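Local coordinates for protein putative kinase (PDB 2RHM) that is of unknown function but has a P-loop NTPase fold, probably binds a nucleoside triphosphate and may transfer its phosphate as a kinase, at residues S124-Q128 / G129-P133; C111-G115 / D116-E120; E171-M175 / N176-Q180. All coordinates share one frame; numbering follows the deposited sequence.

Along the chain contact 2 comes first, then contact 1, then contact 3. Contacts 2 and 1 share helix 115-127: residues 111-120 lead from strand 105-112 into its N-terminus, and residues 124-133 carry it past its C-terminus into the loop that borders the benzoic acid site; the centres of contacts 2 and 1 are about 16 Å apart. Contact 3 opens helix 175-187 after strand 162-166, the sheet neighbour of strand 105-112; its centre lies about 18 Å from contact 2's and about 26 Å from contact 1's. Two contacts thus start the helices that follow two adjoining strands of the parallel P-loop NTPase sheet, while contact 1 supplies two arginines to the benzoic acid pocket.

Contact 1: S124-Q128 / G129-P133; sequences SRIAQ and GARHP. With BEZ (benzoic acid), chain G.
The benzoic acid pocket takes two arginines from the C-terminal end of helix 115-127 and the loop behind it, in a P-loop NTPase fold: Arg125 from the last turn and Arg131 just beyond. Their CB atoms lie 4.5 Å apart, and the two side chains reach the ligand differently. Arg125 runs out extended from CG to NE and meets the carboxylate at the edge of its guanidinium, NH1 giving a hydrogen bond to BEZ O1 at 3.0 Å. Arg131, bent at chi2 (65°), lays its guanidinium nearly parallel to the ring over the C1-C6 side, BEZ C6 lying 3.5 Å above the centre of its plane; BEZ O2 is also over that face, 3.4 Å from NH1. Salt bridges to Asp137 through NE and to Asp37 through NH1 hold that flat group in place. A leucine in place of Arg131 would probably cost Asp137 and Asp37 this salt-bridge partner and leave the benzoate ring without its flat cover. Ile126 adds an apolar touch, CD1 to BEZ C4 at 4.1 Å. The backbone turns off the helix at Gly129, whose phi is positive (70°); a weak bond from Arg131 N to Arg125 O, 3.3 Å, ties the loop back to the last turn. One water spans the same corner, donating to Ile126 O at 3.2 Å and to Arg131 O at 2.6 Å.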
loop_
_atom_site.group_PDB
_atom_site.type_symbol
_atom_site.label_atom_id
_atom_site.label_comp_id
_atom_site.label_asym_id
_atom_site.label_seq_id
_atom_site.Cartn_x
_atom_site.Cartn_y
_atom_site.Cartn_z
ATOM N N SER B 124 -15.933 -2.935 24.403
ATOM C CA SER B 124 -16.538 -1.648 24.057
ATOM C C SER B 124 -16.392 -1.312 22.568
ATOM O O SER B 124 -17.319 -0.791 21.960
ATOM C CB SER B 124 -15.947 -0.525 24.912
ATOM O OG SER B 124 -14.571 -0.342 24.649
ATOM N N ARG B 125 -15.234 -1.608 21.983
ATOM C CA ARG B 125 -15.010 -1.333 20.559
ATOM C C ARG B 125 -15.947 -2.139 19.670
ATOM O O ARG B 125 -16.420 -1.643 18.654
ATOM C CB ARG B 125 -13.547 -1.585 20.179
ATOM C CG ARG B 125 -12.626 -0.520 20.731
ATOM C CD ARG B 125 -11.144 -0.836 20.587
ATOM N NE ARG B 125 -10.361 0.158 21.323
ATOM C CZ ARG B 125 -9.037 0.299 21.273
ATOM N NH1 ARG B 125 -8.290 -0.488 20.506
ATOM N NH2 ARG B 125 -8.458 1.255 21.989
ATOM N N ILE B 126 -16.216 -3.379 20.062
ATOM C CA ILE B 126 -17.121 -4.246 19.316
ATOM C C ILE B 126 -18.575 -3.830 19.560
ATOM O O ILE B 126 -19.390 -3.841 18.637
ATOM C CB ILE B 126 -16.897 -5.740 19.678
ATOM C CG1 ILE B 126 -15.546 -6.209 19.125
ATOM C CG2 ILE B 126 -18.029 -6.609 19.125
ATOM C CD1 ILE B 126 -15.131 -7.594 19.580
ATOM N N ALA B 127 -18.899 -3.472 20.798
ATOM C CA ALA B 127 -20.242 -3.012 21.133
ATOM C C ALA B 127 -20.563 -1.689 20.439
ATOM O O ALA B 127 -21.620 -1.541 19.829
ATOM C CB ALA B 127 -20.388 -2.859 22.639
ATOM N N GLN B 128 -19.637 -0.737 20.511
ATOM C CA GLN B 128 -19.843 0.583 19.913
ATOM C C GLN B 128 -19.556 0.646 18.405
ATOM O O GLN B 128 -19.637 1.717 17.808
ATOM C CB GLN B 128 -19.015 1.634 20.657
ATOM C CG GLN B 128 -19.342 1.749 22.146
ATOM C CD GLN B 128 -20.822 2.022 22.426
ATOM O OE1 GLN B 128 -21.375 1.531 23.414
ATOM N NE2 GLN B 128 -21.468 2.797 21.555
ATOM N N GLY B 129 -19.214 -0.482 17.791
ATOM C CA GLY B 129 -19.028 -0.539 16.340
ATOM C C GLY B 129 -17.816 0.176 15.781
ATOM O O GLY B 129 -17.718 0.366 14.570
ATOM N N ALA B 130 -16.889 0.575 16.646
ATOM C CA ALA B 130 -15.638 1.178 16.201
ATOM C C ALA B 130 -14.835 0.163 15.377
ATOM O O ALA B 130 -14.068 0.528 14.489
ATOM C CB ALA B 130 -14.828 1.647 17.407
ATOM N N ARG B 131 -15.030 -1.112 15.690
ATOM C CA ARG B 131 -14.360 -2.218 15.029
ATOM C C ARG B 131 -15.181 -2.710 13.809
ATOM O O ARG B 131 -16.383 -2.972 13.917
ATOM C CB ARG B 131 -14.187 -3.319 16.078
ATOM C CG ARG B 131 -13.325 -4.484 15.717
ATOM C CD ARG B 131 -11.889 -4.088 15.518
ATOM N NE ARG B 131 -11.085 -5.256 15.225
ATOM C CZ ARG B 131 -9.824 -5.204 14.822
ATOM N NH1 ARG B 131 -9.228 -4.031 14.634
ATOM N NH2 ARG B 131 -9.174 -6.332 14.586
ATOM N N HIS B 132 -14.537 -2.813 12.645
ATOM C CA HIS B 132 -15.187 -3.309 11.434
ATOM C C HIS B 132 -15.696 -4.722 11.741
ATOM O O HIS B 132 -14.956 -5.527 12.314
ATOM C CB HIS B 132 -14.189 -3.367 10.267
ATOM C CG HIS B 132 -14.824 -3.571 8.929
ATOM N ND1 HIS B 132 -15.473 -4.737 8.579
ATOM C CD2 HIS B 132 -14.897 -2.764 7.844
ATOM C CE1 HIS B 132 -15.935 -4.633 7.349
ATOM N NE2 HIS B 132 -15.599 -3.443 6.878
ATOM N N PRO B 133 -16.954 -5.027 11.375
ATOM C CA PRO B 133 -17.508 -6.339 11.718
ATOM C C PRO B 133 -16.832 -7.534 11.035
ATOM O O PRO B 133 -16.916 -8.648 11.541
ATOM C CB PRO B 133 -18.960 -6.234 11.239
ATOM C CG PRO B 133 -18.924 -5.209 10.149
ATOM C CD PRO B 133 -17.930 -4.207 10.633
HETATM C C BEZ G . -8.442 -3.529 18.027
HETATM O O1 BEZ G . -8.760 -2.331 18.222
HETATM O O2 BEZ G . -7.337 -3.809 17.489
HETATM C C1 BEZ G . -9.383 -4.617 18.439
HETATM C C2 BEZ G . -10.595 -4.286 19.039
HETATM C C3 BEZ G . -11.466 -5.298 19.415
HETATM C C4 BEZ G . -11.123 -6.630 19.197
HETATM C C5 BEZ G . -9.901 -6.951 18.604
HETATM C C6 BEZ G . -9.030 -5.944 18.215
HETATM O O HOH W 1 -17.908 -3.873 15.849
#

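Contact 2: C111-G115 / D116-E120; sequences CVASG and DVLVE
Ser114 reaches its hydroxyl forward over the first turn of the helix, where OG accepts from Val117 N at 3.3 Å with an N-H...O angle of 158°. A chi1 of 72° sets OG between the backbone N and the carbonyl carbon, and from there it also lies against the flank of Val117, 3.4 Å from CG2, the methyl that stands beside that residue's backbone N. Leu118 points back along the chain toward Ala113: its CG passes over Ser114 O, while CD1 comes to 3.6 Å from Ala113 O and CD2 presses on Ala113 CB at 3.8 Å. Ser114 is the N-cap of helix 115-127, where strand 105-112 of the parallel sheet gives way to it in the P-loop NTPase fold. Leu118 N bonds to Ser114 O at 2.9 Å, so Ser114 serves the helix through both its hydroxyl and its carbonyl, while its own N is held by Thr168 OG1. Val119 N follows with a bond to Gly115 O, also 2.9 Å. Outside the two segments, Leu118 and Val119 both pack on Val147 of helix 141-149, and Leu118 reaches Thr16 as well.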
loop_
_atom_site.group_PDB
_atom_site.type_symbol
_atom_site.label_atom_id
_atom_site.label_comp_id
_atom_site.label_asym_id
_atom_site.label_seq_id
_atom_site.Cartn_x
_atom_site.Cartn_y
_atom_site.Cartn_z
ATOM N N CYS B 111 3.532 -1.699 22.127
ATOM C CA CYS B 111 2.489 -1.267 23.032
ATOM C C CYS B 111 2.041 -2.429 23.880
ATOM O O CYS B 111 1.963 -3.541 23.390
ATOM C CB CYS B 111 1.298 -0.737 22.247
ATOM S SG CYS B 111 1.720 0.665 21.230
ATOM N N VAL B 112 1.743 -2.158 25.148
ATOM C CA VAL B 112 1.298 -3.178 26.079
ATOM C C VAL B 112 0.210 -2.563 26.974
ATOM O O VAL B 112 0.083 -1.349 27.055
ATOM C CB VAL B 112 2.478 -3.710 26.951
ATOM C CG1 VAL B 112 3.580 -4.350 26.082
ATOM C CG2 VAL B 112 3.057 -2.606 27.826
ATOM N N ALA B 113 -0.604 -3.407 27.592
ATOM C CA ALA B 113 -1.575 -2.948 28.592
ATOM C C ALA B 113 -2.066 -4.120 29.405
ATOM O O ALA B 113 -1.910 -5.275 29.007
ATOM C CB ALA B 113 -2.730 -2.247 27.955
ATOM N N SER B 114 -2.702 -3.808 30.530
ATOM C CA SER B 114 -3.172 -4.843 31.441
ATOM C C SER B 114 -4.294 -5.628 30.797
ATOM O O SER B 114 -5.039 -5.099 29.959
ATOM C CB SER B 114 -3.616 -4.245 32.790
ATOM O OG SER B 114 -4.833 -3.526 32.677
ATOM N N GLY B 115 -4.383 -6.906 31.158
ATOM C CA GLY B 115 -5.442 -7.781 30.652
ATOM C C GLY B 115 -6.828 -7.212 30.886
ATOM O O GLY B 115 -7.656 -7.219 29.989
ATOM N N ASP B 116 -7.086 -6.705 32.088
ATOM C CA ASP B 116 -8.379 -6.101 32.396
ATOM C C ASP B 116 -8.705 -4.941 31.466
ATOM O O ASP B 116 -9.813 -4.844 30.961
ATOM C CB ASP B 116 -8.430 -5.614 33.844
ATOM C CG ASP B 116 -8.554 -6.748 34.846
ATOM O OD1 ASP B 116 -8.827 -7.902 34.445
ATOM O OD2 ASP B 116 -8.387 -6.470 36.052
ATOM N N VAL B 117 -7.739 -4.057 31.242
ATOM C CA VAL B 117 -7.946 -2.930 30.341
ATOM C C VAL B 117 -8.180 -3.403 28.905
ATOM O O VAL B 117 -9.057 -2.891 28.227
ATOM C CB VAL B 117 -6.778 -1.910 30.427
ATOM C CG1 VAL B 117 -6.706 -1.037 29.184
ATOM C CG2 VAL B 117 -6.947 -1.072 31.694
ATOM N N LEU B 118 -7.409 -4.387 28.453
ATOM C CA LEU B 118 -7.562 -4.911 27.109
ATOM C C LEU B 118 -8.955 -5.513 26.927
ATOM O O LEU B 118 -9.591 -5.303 25.890
ATOM C CB LEU B 118 -6.463 -5.950 26.790
ATOM C CG LEU B 118 -5.022 -5.406 26.701
ATOM C CD1 LEU B 118 -4.016 -6.523 26.409
ATOM C CD2 LEU B 118 -4.911 -4.342 25.648
ATOM N N VAL B 119 -9.437 -6.240 27.934
ATOM C CA VAL B 119 -10.767 -6.852 27.830
ATOM C C VAL B 119 -11.845 -5.766 27.717
ATOM O O VAL B 119 -12.727 -5.868 26.866
ATOM C CB VAL B 119 -11.070 -7.836 28.976
ATOM C CG1 VAL B 119 -12.562 -8.208 28.989
ATOM C CG2 VAL B 119 -10.226 -9.108 28.833
ATOM N N GLU B 120 -11.756 -4.722 28.538
ATOM C CA GLU B 120 -12.702 -3.598 28.462
ATOM C C GLU B 120 -12.742 -2.965 27.067
ATOM O O GLU B 120 -13.825 -2.693 26.537
ATOM C CB GLU B 120 -12.351 -2.526 29.495
#

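Contact 3: E171-M175 / N176-Q180; sequences EQIDM and NAIVQ
With CG of Asp174 swung opposite the backbone N (chi1 -176°), its carboxylate folds over the start of helix 175-187, and OD1 accepts from Ala177 N at 2.9 Å. That N-H arrives from above the carboxylate plane, 49° out of it, and CB of Ala177 stands 3.7 Å from the same oxygen. Asp174 is the N-cap, and a negative carboxylate here would probably be stabilised by the positive end of the helix dipole. Asp174 O accepts a weak bond from Ile178 N at 3.3 Å and another weak one from Ala177 N. Val179 N to Met175 O, 3.0 Å and nearly straight at 170°, carries on the helical pattern. On the inner side Ile178 extends CD1 back across the capping residue, where it meets CG2 of Ile173 at 3.7 Å; Met175 SE, of a selenomethionine whose chain bends at chi2 and chi3, lies 4.1 Å from Ile178 CD1. On the outer side Gln180 NE2 binds Asn176 OD1 at 3.0 Å, one turn apart. Ile173 and Ile178 rest on strand 162-166, both touching Val165, while Met175 and Val179 pack against helix 18-29, Met175 on Leu21 and Ala24, Val179 on Leu25 and Leu29.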
loop_
_atom_site.group_PDB
_atom_site.type_symbol
_atom_site.label_atom_id
_atom_site.label_comp_id
_atom_site.label_asym_id
_atom_site.label_seq_id
_atom_site.Cartn_x
_atom_site.Cartn_y
_atom_site.Cartn_z
ATOM N N GLU B 171 -4.047 8.542 30.448
ATOM C CA GLU B 171 -3.745 9.886 30.930
ATOM C C GLU B 171 -2.253 10.100 31.188
ATOM O O GLU B 171 -1.771 11.227 31.132
ATOM C CB GLU B 171 -4.514 10.166 32.226
ATOM N N GLN B 172 -1.534 9.024 31.490
ATOM C CA GLN B 172 -0.111 9.112 31.787
ATOM C C GLN B 172 0.751 9.147 30.537
ATOM O O GLN B 172 1.949 9.395 30.628
ATOM C CB GLN B 172 0.317 7.917 32.624
ATOM C CG GLN B 172 -0.388 7.803 33.939
ATOM C CD GLN B 172 0.196 6.711 34.791
ATOM O OE1 GLN B 172 0.701 5.708 34.279
ATOM N NE2 GLN B 172 0.149 6.901 36.100
ATOM N N ILE B 173 0.145 8.886 29.381
ATOM C CA ILE B 173 0.858 8.840 28.112
ATOM C C ILE B 173 1.022 10.238 27.531
ATOM O O ILE B 173 0.035 10.960 27.333
ATOM C CB ILE B 173 0.105 7.961 27.097
ATOM C CG1 ILE B 173 -0.023 6.522 27.612
ATOM C CG2 ILE B 173 0.775 8.011 25.727
ATOM C CD1 ILE B 173 1.305 5.806 27.850
ATOM N N ASP B 174 2.270 10.626 27.276
ATOM C CA ASP B 174 2.565 11.881 26.605
ATOM C C ASP B 174 2.944 11.524 25.178
ATOM O O ASP B 174 4.054 11.049 24.909
ATOM C CB ASP B 174 3.686 12.630 27.310
ATOM C CG ASP B 174 3.957 13.994 26.697
ATOM O OD1 ASP B 174 4.003 14.119 25.449
ATOM O OD2 ASP B 174 4.142 14.949 27.473
HETATM N N MSE B 175 2.011 11.738 24.258
HETATM C CA MSE B 175 2.222 11.316 22.881
HETATM C C MSE B 175 3.389 12.073 22.245
HETATM O O MSE B 175 4.172 11.485 21.522
HETATM C CB MSE B 175 0.918 11.462 22.074
HETATM C CG MSE B 175 0.908 10.721 20.752
HETATM SE SE MSE B 175 1.210 8.806 21.011
HETATM C CE MSE B 175 -0.435 8.432 21.868
ATOM N N ASN B 176 3.563 13.358 22.550
ATOM C CA ASN B 176 4.667 14.078 21.927
ATOM C C ASN B 176 5.997 13.524 22.387
ATOM O O ASN B 176 6.961 13.537 21.633
ATOM C CB ASN B 176 4.675 15.593 22.176
ATOM C CG ASN B 176 5.901 16.262 21.504
ATOM O OD1 ASN B 176 6.122 16.078 20.295
ATOM N ND2 ASN B 176 6.734 16.951 22.291
ATOM N N ALA B 177 6.068 13.073 23.638
ATOM C CA ALA B 177 7.311 12.499 24.139
ATOM C C ALA B 177 7.677 11.270 23.317
ATOM O O ALA B 177 8.846 11.062 22.966
ATOM C CB ALA B 177 7.184 12.153 25.630
ATOM N N ILE B 178 6.671 10.468 22.974
ATOM C CA ILE B 178 6.886 9.265 22.177
ATOM C C ILE B 178 7.324 9.653 20.764
ATOM O O ILE B 178 8.295 9.121 20.251
ATOM C CB ILE B 178 5.633 8.376 22.163
ATOM C CG1 ILE B 178 5.309 7.910 23.597
ATOM C CG2 ILE B 178 5.850 7.191 21.243
ATOM C CD1 ILE B 178 3.896 7.386 23.774
ATOM N N VAL B 179 6.660 10.634 20.159
ATOM C CA VAL B 179 7.089 11.134 18.857
ATOM C C VAL B 179 8.534 11.641 18.917
ATOM O O VAL B 179 9.330 11.316 18.039
ATOM C CB VAL B 179 6.175 12.256 18.334
ATOM C CG1 VAL B 179 6.800 12.939 17.105
ATOM C CG2 VAL B 179 4.792 11.706 18.002
ATOM N N GLN B 180 8.874 12.416 19.951
ATOM C CA GLN B 180 10.254 12.930 20.101
ATOM C C GLN B 180 11.300 11.824 20.255
ATOM O O GLN B 180 12.415 11.950 19.734
ATOM C CB GLN B 180 10.374 13.918 21.268
ATOM C CG GLN B 180 9.627 15.215 21.040
ATOM C CD GLN B 180 9.880 15.776 19.664
ATOM O OE1 GLN B 180 11.030 15.921 19.244
ATOM N NE2 GLN B 180 8.803 16.074 18.938
#